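Local coordinates for protein mandelate racemase / muconate lactonizing enzyme (Burkholderia pseudomallei, PDB 2POD) that is of unknown function but, as a member of the enolase superfamily, may act as a lyase, and carries a sodium ion at a carboxylate metal site, at residues B[120-125]-B[322-327]; B[199-204]-B[234-239]; B[205-210]-B[215-220]; B[258-261]-B[267-270]; B[289-294]-B[342-347]. All blocks are in the same frame, centred on the assembly; numbering follows the deposited sequence.

In the fold
The five contacts are a worked example of TIM-barrel construction. Interactions 1, 3, 4 and 5 each reach its strands, and interaction 2 packs the junction of helices 194-200 and 202-210 on helix 227-237, with 202-210 shared with interaction 3. Interactions 2, 3 and 4 fall between the halves of interaction 1, whereas 1 and 5 alternate along the chain. The centres of interactions 2 and 3 lie 10 Å apart, those of interactions 1 and 2 23 Å. Interactions 4 and 5 meet through paired strands 268-270 and 289-294, 1 and 5 through T122 and E347. Consecutive strands and helices thus build a barrel whose C-terminal strand ends present the glutamates that hold the sodium ion.

Interaction 1: B[120-125]-B[322-327]; sequences YNTCAG and HDCTGP
At the C-terminal mouth of the barrel, where strand ends and the loops after them form the active-site region in enolase relatives, T122 at the end of strand 117-122 faces C324 in the loop after strand 319-321. The touch is slight and apolar: T122 CG2 lies 3.8 Å from C324 SG, and A124 CB comes to 4.3 Å from the same sulfur, which therefore sits against both. The methyl of T122 stands anti to the backbone N (chi1 -66° for OG1), which leaves OG1 to turn the other way and hydrogen-bond to E347 OE2. Each partner is held in a tight turn. C123 centres an inverse gamma turn closed by A124 N to T122 O at 2.7 Å. In the other loop, D323 OD1 accepts from T325 N at 3.0 Å, an Asx turn in which the donor stands above the carboxylate plane; next to it, C324 adopts a left-handed backbone conformation. G326 then takes the N-cap position of helix 327-339. The side chain of C324 is about 6 Å from the sodium ion, and H322 ND1 bonds D295 OD2, a pairing consistent with the His-Asp dyad at the strand ends of mandelate racemase-like barrels.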
# COMPACT_ATOMS: atom_id res chain seq x y z
N TYR B 120 0.03 -17.02 35.25
CA TYR B 120 1.34 -17.53 34.89
C TYR B 120 2.39 -16.88 35.77
O TYR B 120 2.21 -15.75 36.22
CB TYR B 120 1.65 -17.30 33.40
CG TYR B 120 2.03 -15.90 32.98
CD1 TYR B 120 3.38 -15.51 32.88
CD2 TYR B 120 1.06 -14.96 32.64
CE1 TYR B 120 3.73 -14.21 32.49
CE2 TYR B 120 1.40 -13.66 32.24
CZ TYR B 120 2.74 -13.30 32.17
OH TYR B 120 3.08 -12.03 31.76
N ASN B 121 3.47 -17.61 36.02
CA ASN B 121 4.49 -17.15 36.96
C ASN B 121 5.68 -16.51 36.27
O ASN B 121 6.41 -17.17 35.53
CB ASN B 121 4.94 -18.25 37.92
CG ASN B 121 5.60 -17.70 39.17
OD1 ASN B 121 4.92 -17.17 40.05
ND2 ASN B 121 6.92 -17.81 39.25
N THR B 122 5.86 -15.22 36.52
CA THR B 122 7.07 -14.54 36.11
C THR B 122 8.18 -14.90 37.11
O THR B 122 8.13 -14.50 38.28
CB THR B 122 6.82 -13.02 36.01
OG1 THR B 122 5.90 -12.78 34.94
CG2 THR B 122 8.10 -12.24 35.73
N CYS B 123 9.15 -15.67 36.63
CA CYS B 123 10.19 -16.26 37.47
C CYS B 123 11.25 -15.24 37.90
O CYS B 123 12.43 -15.37 37.54
CB CYS B 123 10.84 -17.45 36.76
SG CYS B 123 9.68 -18.76 36.28
N ALA B 124 10.82 -14.23 38.65
CA ALA B 124 11.72 -13.29 39.32
C ALA B 124 12.06 -13.78 40.72
O ALA B 124 11.28 -14.51 41.34
CB ALA B 124 11.07 -11.91 39.40
N GLY B 125 13.23 -13.38 41.22
CA GLY B 125 13.57 -13.54 42.63
C GLY B 125 12.93 -12.46 43.50
O GLY B 125 12.46 -11.44 42.99
N HIS B 322 -0.10 -6.80 32.84
CA HIS B 322 1.20 -6.90 33.48
C HIS B 322 1.07 -6.66 34.98
O HIS B 322 0.40 -5.71 35.40
CB HIS B 322 2.12 -5.81 32.89
CG HIS B 322 3.55 -5.90 33.34
ND1 HIS B 322 4.23 -4.83 33.88
CD2 HIS B 322 4.43 -6.93 33.32
CE1 HIS B 322 5.47 -5.19 34.17
NE2 HIS B 322 5.61 -6.46 33.84
N ASP B 323 1.69 -7.53 35.77
CA ASP B 323 2.09 -7.16 37.13
C ASP B 323 3.61 -7.13 37.28
O ASP B 323 4.24 -6.15 36.87
CB ASP B 323 1.45 -8.07 38.19
CG ASP B 323 1.94 -7.77 39.61
OD1 ASP B 323 1.95 -6.58 40.02
OD2 ASP B 323 2.36 -8.73 40.29
N CYS B 324 4.18 -8.19 37.86
CA CYS B 324 5.52 -8.19 38.46
C CYS B 324 5.91 -6.97 39.30
O CYS B 324 7.10 -6.64 39.43
CB CYS B 324 6.58 -8.49 37.38
SG CYS B 324 8.15 -9.16 37.98
N THR B 325 4.93 -6.27 39.87
CA THR B 325 5.20 -5.01 40.57
C THR B 325 4.55 -4.99 41.95
O THR B 325 4.70 -5.95 42.71
CB THR B 325 4.83 -3.76 39.74
OG1 THR B 325 3.45 -3.82 39.35
CG2 THR B 325 5.70 -3.65 38.49
N GLY B 326 3.84 -3.91 42.29
CA GLY B 326 3.20 -3.80 43.60
C GLY B 326 1.87 -4.54 43.72
O GLY B 326 1.30 -4.94 42.70
N PRO B 327 1.37 -4.73 44.97
CA PRO B 327 0.14 -5.48 45.23
C PRO B 327 -1.14 -4.84 44.70
O PRO B 327 -2.08 -5.56 44.35
CB PRO B 327 0.10 -5.57 46.76
CG PRO B 327 0.90 -4.41 47.22
CD PRO B 327 2.00 -4.27 46.22

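Interaction 2: B[199-204]-B[234-239]; sequences RALEPF and AEALRE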
# COMPACT_ATOMS: atom_id res chain seq x y z
N ARG B 199 23.85 -21.42 24.61
CA ARG B 199 23.91 -21.45 26.07
C ARG B 199 22.72 -20.76 26.71
O ARG B 199 22.33 -21.10 27.83
CB ARG B 199 25.22 -20.83 26.56
CG ARG B 199 25.89 -21.62 27.69
CD ARG B 199 27.20 -20.98 28.15
NE ARG B 199 28.14 -20.73 27.05
CZ ARG B 199 28.57 -19.52 26.69
NH1 ARG B 199 28.16 -18.44 27.34
NH2 ARG B 199 29.42 -19.41 25.68
N ALA B 200 22.15 -19.79 26.01
CA ALA B 200 20.89 -19.16 26.42
C ALA B 200 19.67 -20.01 26.06
O ALA B 200 18.59 -19.81 26.61
CB ALA B 200 20.78 -17.77 25.83
N LEU B 201 19.84 -20.95 25.14
CA LEU B 201 18.79 -21.90 24.79
C LEU B 201 18.64 -23.04 25.80
O LEU B 201 17.61 -23.71 25.83
CB LEU B 201 19.04 -22.47 23.39
CG LEU B 201 18.14 -22.05 22.23
CD1 LEU B 201 17.78 -20.57 22.26
CD2 LEU B 201 18.80 -22.41 20.91
N GLU B 202 19.67 -23.25 26.62
CA GLU B 202 19.69 -24.35 27.59
C GLU B 202 18.60 -24.36 28.69
O GLU B 202 18.13 -25.44 29.05
CB GLU B 202 21.09 -24.53 28.19
CG GLU B 202 22.08 -25.27 27.28
CD GLU B 202 23.50 -25.25 27.81
OE1 GLU B 202 24.44 -25.34 26.99
OE2 GLU B 202 23.68 -25.14 29.05
N PRO B 203 18.20 -23.18 29.23
CA PRO B 203 16.92 -23.12 29.96
C PRO B 203 15.67 -23.66 29.26
O PRO B 203 14.75 -24.08 29.96
CB PRO B 203 16.77 -21.63 30.26
CG PRO B 203 18.16 -21.15 30.39
CD PRO B 203 18.90 -21.88 29.31
N PHE B 204 15.61 -23.64 27.93
CA PHE B 204 14.44 -24.15 27.21
C PHE B 204 14.45 -25.67 27.05
O PHE B 204 13.39 -26.30 27.09
CB PHE B 204 14.26 -23.45 25.86
CG PHE B 204 13.97 -21.99 25.98
CD1 PHE B 204 12.68 -21.54 26.25
CD2 PHE B 204 14.99 -21.05 25.84
CE1 PHE B 204 12.41 -20.19 26.38
CE2 PHE B 204 14.73 -19.69 25.98
CZ PHE B 204 13.44 -19.26 26.25
N ALA B 234 14.81 -15.49 17.46
CA ALA B 234 13.47 -16.01 17.11
C ALA B 234 13.50 -17.28 16.26
O ALA B 234 12.71 -18.19 16.48
CB ALA B 234 12.63 -14.94 16.43
N GLU B 235 14.42 -17.32 15.29
CA GLU B 235 14.67 -18.52 14.49
C GLU B 235 15.15 -19.71 15.33
O GLU B 235 14.71 -20.85 15.11
CB GLU B 235 15.66 -18.20 13.35
CG GLU B 235 16.12 -19.41 12.50
CD GLU B 235 15.04 -19.96 11.57
OE1 GLU B 235 14.05 -19.26 11.30
OE2 GLU B 235 15.20 -21.11 11.11
N ALA B 236 16.02 -19.45 16.30
CA ALA B 236 16.52 -20.48 17.21
C ALA B 236 15.45 -21.01 18.18
O ALA B 236 15.48 -22.18 18.57
CB ALA B 236 17.73 -19.97 17.98
N LEU B 237 14.49 -20.15 18.53
CA LEU B 237 13.43 -20.49 19.47
C LEU B 237 12.25 -21.24 18.82
O LEU B 237 11.38 -21.77 19.53
CB LEU B 237 12.92 -19.23 20.18
CG LEU B 237 13.81 -18.59 21.25
CD1 LEU B 237 13.17 -17.32 21.75
CD2 LEU B 237 14.05 -19.55 22.41
N ARG B 238 12.24 -21.27 17.49
CA ARG B 238 11.19 -21.93 16.70
C ARG B 238 10.99 -23.40 17.08
O ARG B 238 9.85 -23.86 17.22
CB ARG B 238 11.50 -21.80 15.21
CG ARG B 238 10.49 -22.44 14.26
CD ARG B 238 10.88 -22.20 12.81
NE ARG B 238 10.93 -20.77 12.50
CZ ARG B 238 9.91 -20.07 12.00
NH1 ARG B 238 8.75 -20.65 11.74
NH2 ARG B 238 10.07 -18.77 11.77
N GLU B 239 12.10 -24.10 17.26
CA GLU B 239 12.15 -25.50 17.69
C GLU B 239 11.40 -25.79 19.01
O GLU B 239 10.74 -26.82 19.14
CB GLU B 239 13.62 -25.90 17.82
CG GLU B 239 13.89 -27.39 17.87
CD GLU B 239 15.18 -27.72 18.60
OE1 GLU B 239 15.14 -28.51 19.56
OE2 GLU B 239 16.24 -27.17 18.22
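L237 and L201 contribute most of the surface buried here, with A236 third, and between them they show how the outer helices can be joined by a few small and branched apolar side chains. L201 lies where helix 194-200 gives way to helix 202-210, while A236 and L237 lie toward the C-terminal end of helix 227-237. The two methyls of L201 divide the work. CD1 meets L237 CD2 at 3.9 Å, and CD2 settles on A236, 4.0 Å from its CB and close to its carbonyl oxygen as well.

L237 CD2 has a second partner, for it also rides over one face of the F204 ring. It is 3.9 Å from the ring centroid and 20° off the ring normal, a CH-pi contact displaced toward the rim, where CE2 is 3.6 Å away. The phenyl is brought under that methyl by a chi1 of -64°, with CG beside the backbone N, and the carbonyl oxygen of L201 lies at the ring edge, in its plane.

Beneath this cluster F204 and L237 both rest on V219 of strand 216-220, and nearer the surface E239 OE1 forms a salt bridge with R208 NH2. E235 packs against L265 of a second subunit. Apolar side chains linking successive helices above the strand that lies between them in sequence are characteristic of the outer helical layer of a beta/alpha barrel.

Interaction 3: B[205-210]-B[215-220]; sequences EKIRRA and MDVMVE. With NA (sodium ion), chain D.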
# COMPACT_ATOMS: atom_id res chain seq x y z
N GLU B 205 15.64 -26.24 26.87
CA GLU B 205 15.78 -27.69 26.70
C GLU B 205 15.54 -28.46 27.99
O GLU B 205 14.94 -29.53 27.97
CB GLU B 205 17.15 -28.04 26.10
CG GLU B 205 17.24 -29.47 25.57
CD GLU B 205 18.05 -29.58 24.29
OE1 GLU B 205 17.95 -30.63 23.61
OE2 GLU B 205 18.79 -28.63 23.95
N LYS B 206 16.02 -27.90 29.11
CA LYS B 206 15.82 -28.47 30.44
C LYS B 206 14.35 -28.69 30.78
O LYS B 206 13.97 -29.78 31.21
CB LYS B 206 16.49 -27.59 31.51
CG LYS B 206 17.94 -27.96 31.79
CD LYS B 206 18.61 -26.96 32.71
CE LYS B 206 19.84 -27.56 33.39
NZ LYS B 206 21.03 -27.62 32.50
N ILE B 207 13.53 -27.67 30.55
CA ILE B 207 12.09 -27.78 30.83
C ILE B 207 11.32 -28.58 29.77
O ILE B 207 10.26 -29.13 30.06
CB ILE B 207 11.42 -26.41 31.20
CG1 ILE B 207 10.60 -25.82 30.06
CG2 ILE B 207 12.42 -25.41 31.71
CD1 ILE B 207 9.14 -25.81 30.37
N ARG B 208 11.86 -28.64 28.55
CA ARG B 208 11.35 -29.53 27.51
C ARG B 208 11.46 -31.00 27.93
O ARG B 208 10.53 -31.78 27.70
CB ARG B 208 12.09 -29.29 26.19
CG ARG B 208 11.19 -29.24 24.96
CD ARG B 208 11.49 -30.36 23.97
NE ARG B 208 12.88 -30.34 23.48
CZ ARG B 208 13.29 -29.73 22.37
NH1 ARG B 208 12.43 -29.08 21.59
NH2 ARG B 208 14.57 -29.77 22.03
N ARG B 209 12.58 -31.37 28.55
CA ARG B 209 12.77 -32.71 29.08
C ARG B 209 11.94 -33.00 30.33
O ARG B 209 11.42 -34.10 30.49
CB ARG B 209 14.25 -32.99 29.34
CG ARG B 209 14.92 -33.82 28.26
CD ARG B 209 15.55 -32.94 27.19
NE ARG B 209 16.30 -33.73 26.21
CZ ARG B 209 17.59 -34.03 26.31
NH1 ARG B 209 18.17 -34.75 25.36
NH2 ARG B 209 18.30 -33.63 27.36
N ALA B 210 11.81 -32.00 31.21
CA ALA B 210 11.11 -32.16 32.49
C ALA B 210 9.59 -32.28 32.34
O ALA B 210 9.01 -33.31 32.68
CB ALA B 210 11.47 -31.04 33.45
N MSE B 215 3.64 -27.43 30.08
CA MSE B 215 3.97 -26.04 30.38
C MSE B 215 3.98 -25.19 29.11
O MSE B 215 4.51 -25.60 28.08
CB MSE B 215 5.35 -25.98 31.04
CG MSE B 215 5.73 -24.64 31.65
SE MSE B 215 4.84 -24.30 33.35
CE MSE B 215 5.30 -25.95 34.30
N ASP B 216 3.40 -24.00 29.19
CA ASP B 216 3.72 -22.96 28.23
C ASP B 216 4.88 -22.11 28.75
O ASP B 216 4.94 -21.77 29.94
CB ASP B 216 2.48 -22.10 27.94
CG ASP B 216 1.30 -22.90 27.45
OD1 ASP B 216 1.47 -23.78 26.57
OD2 ASP B 216 0.18 -22.65 27.95
N VAL B 217 5.81 -21.78 27.86
CA VAL B 217 6.94 -20.91 28.20
C VAL B 217 6.92 -19.65 27.34
O VAL B 217 6.99 -19.72 26.11
CB VAL B 217 8.32 -21.60 28.03
CG1 VAL B 217 9.34 -20.96 28.96
CG2 VAL B 217 8.23 -23.08 28.28
N MSE B 218 6.84 -18.51 28.00
CA MSE B 218 6.85 -17.24 27.32
C MSE B 218 8.19 -16.55 27.56
O MSE B 218 8.67 -16.48 28.68
CB MSE B 218 5.67 -16.36 27.76
CG MSE B 218 5.20 -16.57 29.18
SE MSE B 218 3.44 -17.41 29.37
CE MSE B 218 3.69 -19.06 28.62
N VAL B 219 8.79 -16.05 26.48
CA VAL B 219 10.09 -15.42 26.55
C VAL B 219 9.93 -13.91 26.69
O VAL B 219 9.25 -13.28 25.89
CB VAL B 219 10.95 -15.72 25.32
CG1 VAL B 219 12.40 -15.42 25.61
CG2 VAL B 219 10.76 -17.16 24.88
N GLU B 220 10.56 -13.36 27.72
CA GLU B 220 10.66 -11.92 27.90
C GLU B 220 12.01 -11.45 27.38
O GLU B 220 13.03 -12.08 27.65
CB GLU B 220 10.50 -11.59 29.39
CG GLU B 220 11.05 -10.25 29.84
CD GLU B 220 10.20 -9.08 29.38
OE1 GLU B 220 9.35 -8.64 30.17
OE2 GLU B 220 10.38 -8.59 28.23
NA NA D . 7.64 -7.66 31.29
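I207 points from helix 202-210 at strand 216-220 and meets its two partners in different attitudes, its ethyl arm, CG1 and CD1, doing all the touching. Toward V217 the approach is tip to tip: I207 CD1 is 3.6 Å from V217 CG2, with I207 CG1 a little farther from the same methyl. Against M215, a selenomethionine, the isoleucine runs at about a right angle, so that I207 CD1 rests on the base of the chain, 3.8 Å from M215 CG and nearly as close to CB; bends at chi2 and chi3 carry the selenium off to another side.

The strand alternates sides. M215 and V217 face the helix, whereas D216 and E220 look the other way, D216 toward a salt bridge with R118 and a hydrogen bond to Y191 of a third subunit. At the far end, E220 OE1 binds the sodium ion at 2.3 Å, with E246 and E272 completing the protein ligands. The other oxygen, E220 OE2, accepts from the backbone N of H222. The chemistry is thus divided between two faces: hydrocarbon packing holds the helix to the strand, while the opposite face brings a carboxylate to the metal, whose positive charge probably offsets the mutual repulsion of three clustered glutamates.

Interaction 4: B[258-261]-B[267-270]; sequences KRYA and PVCA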
# COMPACT_ATOMS: atom_id res chain seq x y z
N LYS B 258 6.71 -5.56 12.24
CA LYS B 258 6.18 -6.57 11.32
C LYS B 258 7.27 -7.45 10.73
O LYS B 258 7.04 -8.62 10.44
CB LYS B 258 5.35 -5.92 10.20
CG LYS B 258 4.02 -6.64 9.93
CD LYS B 258 4.14 -7.78 8.93
CE LYS B 258 3.31 -8.99 9.35
NZ LYS B 258 1.87 -8.89 8.93
N ARG B 259 8.45 -6.87 10.56
CA ARG B 259 9.65 -7.61 10.21
C ARG B 259 10.03 -8.68 11.23
O ARG B 259 10.36 -9.80 10.84
CB ARG B 259 10.81 -6.66 9.94
CG ARG B 259 10.62 -5.88 8.64
CD ARG B 259 11.87 -5.14 8.24
NE ARG B 259 12.97 -6.05 7.93
CZ ARG B 259 14.22 -5.67 7.71
NH1 ARG B 259 14.56 -4.39 7.78
NH2 ARG B 259 15.15 -6.58 7.45
N TYR B 260 9.94 -8.36 12.52
CA TYR B 260 10.09 -9.38 13.55
C TYR B 260 8.99 -10.43 13.52
O TYR B 260 9.29 -11.63 13.51
CB TYR B 260 10.27 -8.79 14.96
CG TYR B 260 10.53 -9.87 16.00
CD1 TYR B 260 9.47 -10.54 16.62
CD2 TYR B 260 11.83 -10.27 16.31
CE1 TYR B 260 9.69 -11.55 17.54
CE2 TYR B 260 12.06 -11.29 17.24
CZ TYR B 260 10.98 -11.92 17.84
OH TYR B 260 11.17 -12.92 18.76
N ALA B 261 7.73 -9.98 13.50
CA ALA B 261 6.57 -10.87 13.57
C ALA B 261 6.54 -11.94 12.47
O ALA B 261 6.29 -13.11 12.76
CB ALA B 261 5.29 -10.08 13.58
N PRO B 267 3.89 -15.86 18.63
CA PRO B 267 3.32 -14.53 18.45
C PRO B 267 4.03 -13.49 19.32
O PRO B 267 4.51 -13.82 20.41
CB PRO B 267 1.87 -14.69 18.90
CG PRO B 267 1.88 -15.88 19.82
CD PRO B 267 2.94 -16.79 19.29
N VAL B 268 4.09 -12.25 18.83
CA VAL B 268 4.63 -11.17 19.64
C VAL B 268 3.68 -10.65 20.70
O VAL B 268 2.48 -10.46 20.47
CB VAL B 268 5.45 -10.09 18.85
CG1 VAL B 268 5.68 -10.48 17.39
CG2 VAL B 268 4.87 -8.70 18.97
N CYS B 269 4.22 -10.47 21.90
CA CYS B 269 3.49 -9.89 23.00
C CYS B 269 4.06 -8.49 23.21
O CYS B 269 5.27 -8.30 23.37
CB CYS B 269 3.66 -10.75 24.24
SG CYS B 269 2.80 -10.16 25.69
N ALA B 270 3.17 -7.50 23.16
CA ALA B 270 3.60 -6.11 23.22
C ALA B 270 2.43 -5.31 23.77
O ALA B 270 1.30 -5.68 23.50
CB ALA B 270 3.98 -5.61 21.82
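The Y260 ring is met at its edge, almost in its plane, by the CG1 methyl of V268; neither ring face is used by segment 267-270. CD1 of Y260 is 3.9 Å from V268 CG1, with CE1 of the ring slightly farther off, and the two side chains lie alongside each other, running in opposite directions. A chi1 of -176°, placing CG anti to the backbone N, directs the ring from helix 257-263 past the valine, while its other surroundings include A230 and A234 of helix 227-237 and the loop residues F221 and P248. The same V268 methyl has a second neighbour in A261 CB, also at 3.9 Å, so that one CG1 is shared between consecutive helix residues. All three residues are buried, and the contact is wholly apolar. On the outer side of the helix, R259 NH1 hydrogen-bonds A289 O of a second subunit. The contact seats the helix of a beta-alpha-beta crossover, strand 244-246, helix 257-263, strand 268-270, on its second strand, the repeating unit of a TIM-type barrel.

Interaction 5: B[289-294]-B[342-347]; sequences AGIVML and NALVQE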
# COMPACT_ATOMS: atom_id res chain seq x y z
N ALA B 289 1.36 -7.68 16.30
CA ALA B 289 1.16 -8.21 17.64
C ALA B 289 0.19 -9.38 17.63
O ALA B 289 -0.79 -9.38 16.88
CB ALA B 289 0.68 -7.13 18.58
N GLY B 290 0.47 -10.37 18.47
CA GLY B 290 -0.46 -11.46 18.74
C GLY B 290 -1.14 -11.31 20.08
O GLY B 290 -2.32 -11.64 20.23
N ILE B 291 -0.41 -10.84 21.08
CA ILE B 291 -0.98 -10.60 22.40
C ILE B 291 -0.75 -9.15 22.77
O ILE B 291 0.37 -8.65 22.72
CB ILE B 291 -0.40 -11.56 23.50
CG1 ILE B 291 -0.73 -13.02 23.18
CG2 ILE B 291 -0.99 -11.24 24.89
CD1 ILE B 291 0.41 -13.79 22.61
N VAL B 292 -1.84 -8.47 23.12
CA VAL B 292 -1.76 -7.09 23.58
C VAL B 292 -1.46 -7.08 25.07
O VAL B 292 -2.29 -7.45 25.89
CB VAL B 292 -3.03 -6.30 23.21
CG1 VAL B 292 -3.05 -4.94 23.90
CG2 VAL B 292 -3.09 -6.11 21.69
N MSE B 293 -0.24 -6.68 25.42
CA MSE B 293 0.14 -6.54 26.81
C MSE B 293 0.08 -5.11 27.26
O MSE B 293 0.20 -4.19 26.46
CB MSE B 293 1.52 -7.12 27.08
CG MSE B 293 1.54 -7.99 28.32
SE MSE B 293 3.20 -8.17 29.27
CE MSE B 293 4.23 -6.81 28.34
N LEU B 294 -0.06 -4.93 28.57
CA LEU B 294 -0.72 -3.77 29.13
C LEU B 294 -0.30 -3.72 30.59
O LEU B 294 -0.47 -4.70 31.30
CB LEU B 294 -2.24 -3.99 29.06
CG LEU B 294 -3.22 -2.82 29.04
CD1 LEU B 294 -2.63 -1.67 28.27
CD2 LEU B 294 -4.51 -3.26 28.39
N ASN B 342 -11.76 -10.72 26.38
CA ASN B 342 -10.53 -11.15 25.74
C ASN B 342 -9.30 -11.32 26.64
O ASN B 342 -8.20 -11.49 26.14
CB ASN B 342 -10.19 -10.28 24.53
CG ASN B 342 -9.88 -8.86 24.91
OD1 ASN B 342 -10.53 -8.29 25.79
ND2 ASN B 342 -8.89 -8.28 24.24
N ALA B 343 -9.47 -11.30 27.96
CA ALA B 343 -8.35 -11.58 28.87
C ALA B 343 -7.82 -13.02 28.77
O ALA B 343 -8.60 -13.97 28.72
CB ALA B 343 -8.71 -11.23 30.28
N LEU B 344 -6.50 -13.17 28.71
CA LEU B 344 -5.88 -14.47 28.41
C LEU B 344 -5.33 -15.08 29.70
O LEU B 344 -5.73 -16.17 30.12
CB LEU B 344 -4.73 -14.29 27.41
CG LEU B 344 -4.23 -15.33 26.40
CD1 LEU B 344 -2.74 -15.11 26.14
CD2 LEU B 344 -4.51 -16.80 26.73
N VAL B 345 -4.38 -14.36 30.29
CA VAL B 345 -3.75 -14.74 31.54
C VAL B 345 -3.56 -13.49 32.38
O VAL B 345 -3.60 -12.38 31.86
CB VAL B 345 -2.37 -15.42 31.33
CG1 VAL B 345 -2.53 -16.92 31.15
CG2 VAL B 345 -1.61 -14.81 30.16
N GLN B 346 -3.37 -13.69 33.68
CA GLN B 346 -2.93 -12.63 34.56
C GLN B 346 -1.56 -12.97 35.12
O GLN B 346 -1.42 -13.96 35.85
CB GLN B 346 -3.94 -12.43 35.69
CG GLN B 346 -3.51 -11.40 36.72
CD GLN B 346 -3.23 -10.06 36.11
OE1 GLN B 346 -2.11 -9.56 36.18
NE2 GLN B 346 -4.24 -9.47 35.48
N GLU B 347 -0.57 -12.16 34.78
CA GLU B 347 0.77 -12.21 35.40
C GLU B 347 0.69 -12.15 36.92
O GLU B 347 -0.01 -11.31 37.48
CB GLU B 347 1.64 -11.07 34.87
CG GLU B 347 3.08 -11.06 35.35
CD GLU B 347 4.01 -10.26 34.45
OE1 GLU B 347 3.56 -9.80 33.38
OE2 GLU B 347 5.21 -10.11 34.79
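Apolar packing comes first: I291 and L344 meet at about a right angle, I291 CG1 lying 4.1 Å from L344 CD1. L344 carries its CG anti to the backbone N (chi1 -152°), which extends the side chain toward I291, while I291 points across from the place where the chain turns a corner at 290 and 291. W244 touches both and adds its ring to the apolar patch.

The second kind of approach involves selenium. M293, a selenomethionine, brings SE to 4.4 Å from E347 OE1, a loose contact with the carboxylate and not a hydrogen bond. E347 has its polar partners outside this contact, T122 for OE2 and, weakly, Y120 OH for OE1. The side chain of M293 is about 5 Å from the sodium ion, so this end of the contact lies beside the metal site.

Strands 289-294 and 346-348 are not sheet neighbours. Strand 319-321 pairs with 289-294 and 117-122 with 346-348, so the contact reaches past strand 319-321 on the inside of the barrel, with 342-345 leading in from helix 327-339 and L344 also packing against Y190 of a third subunit.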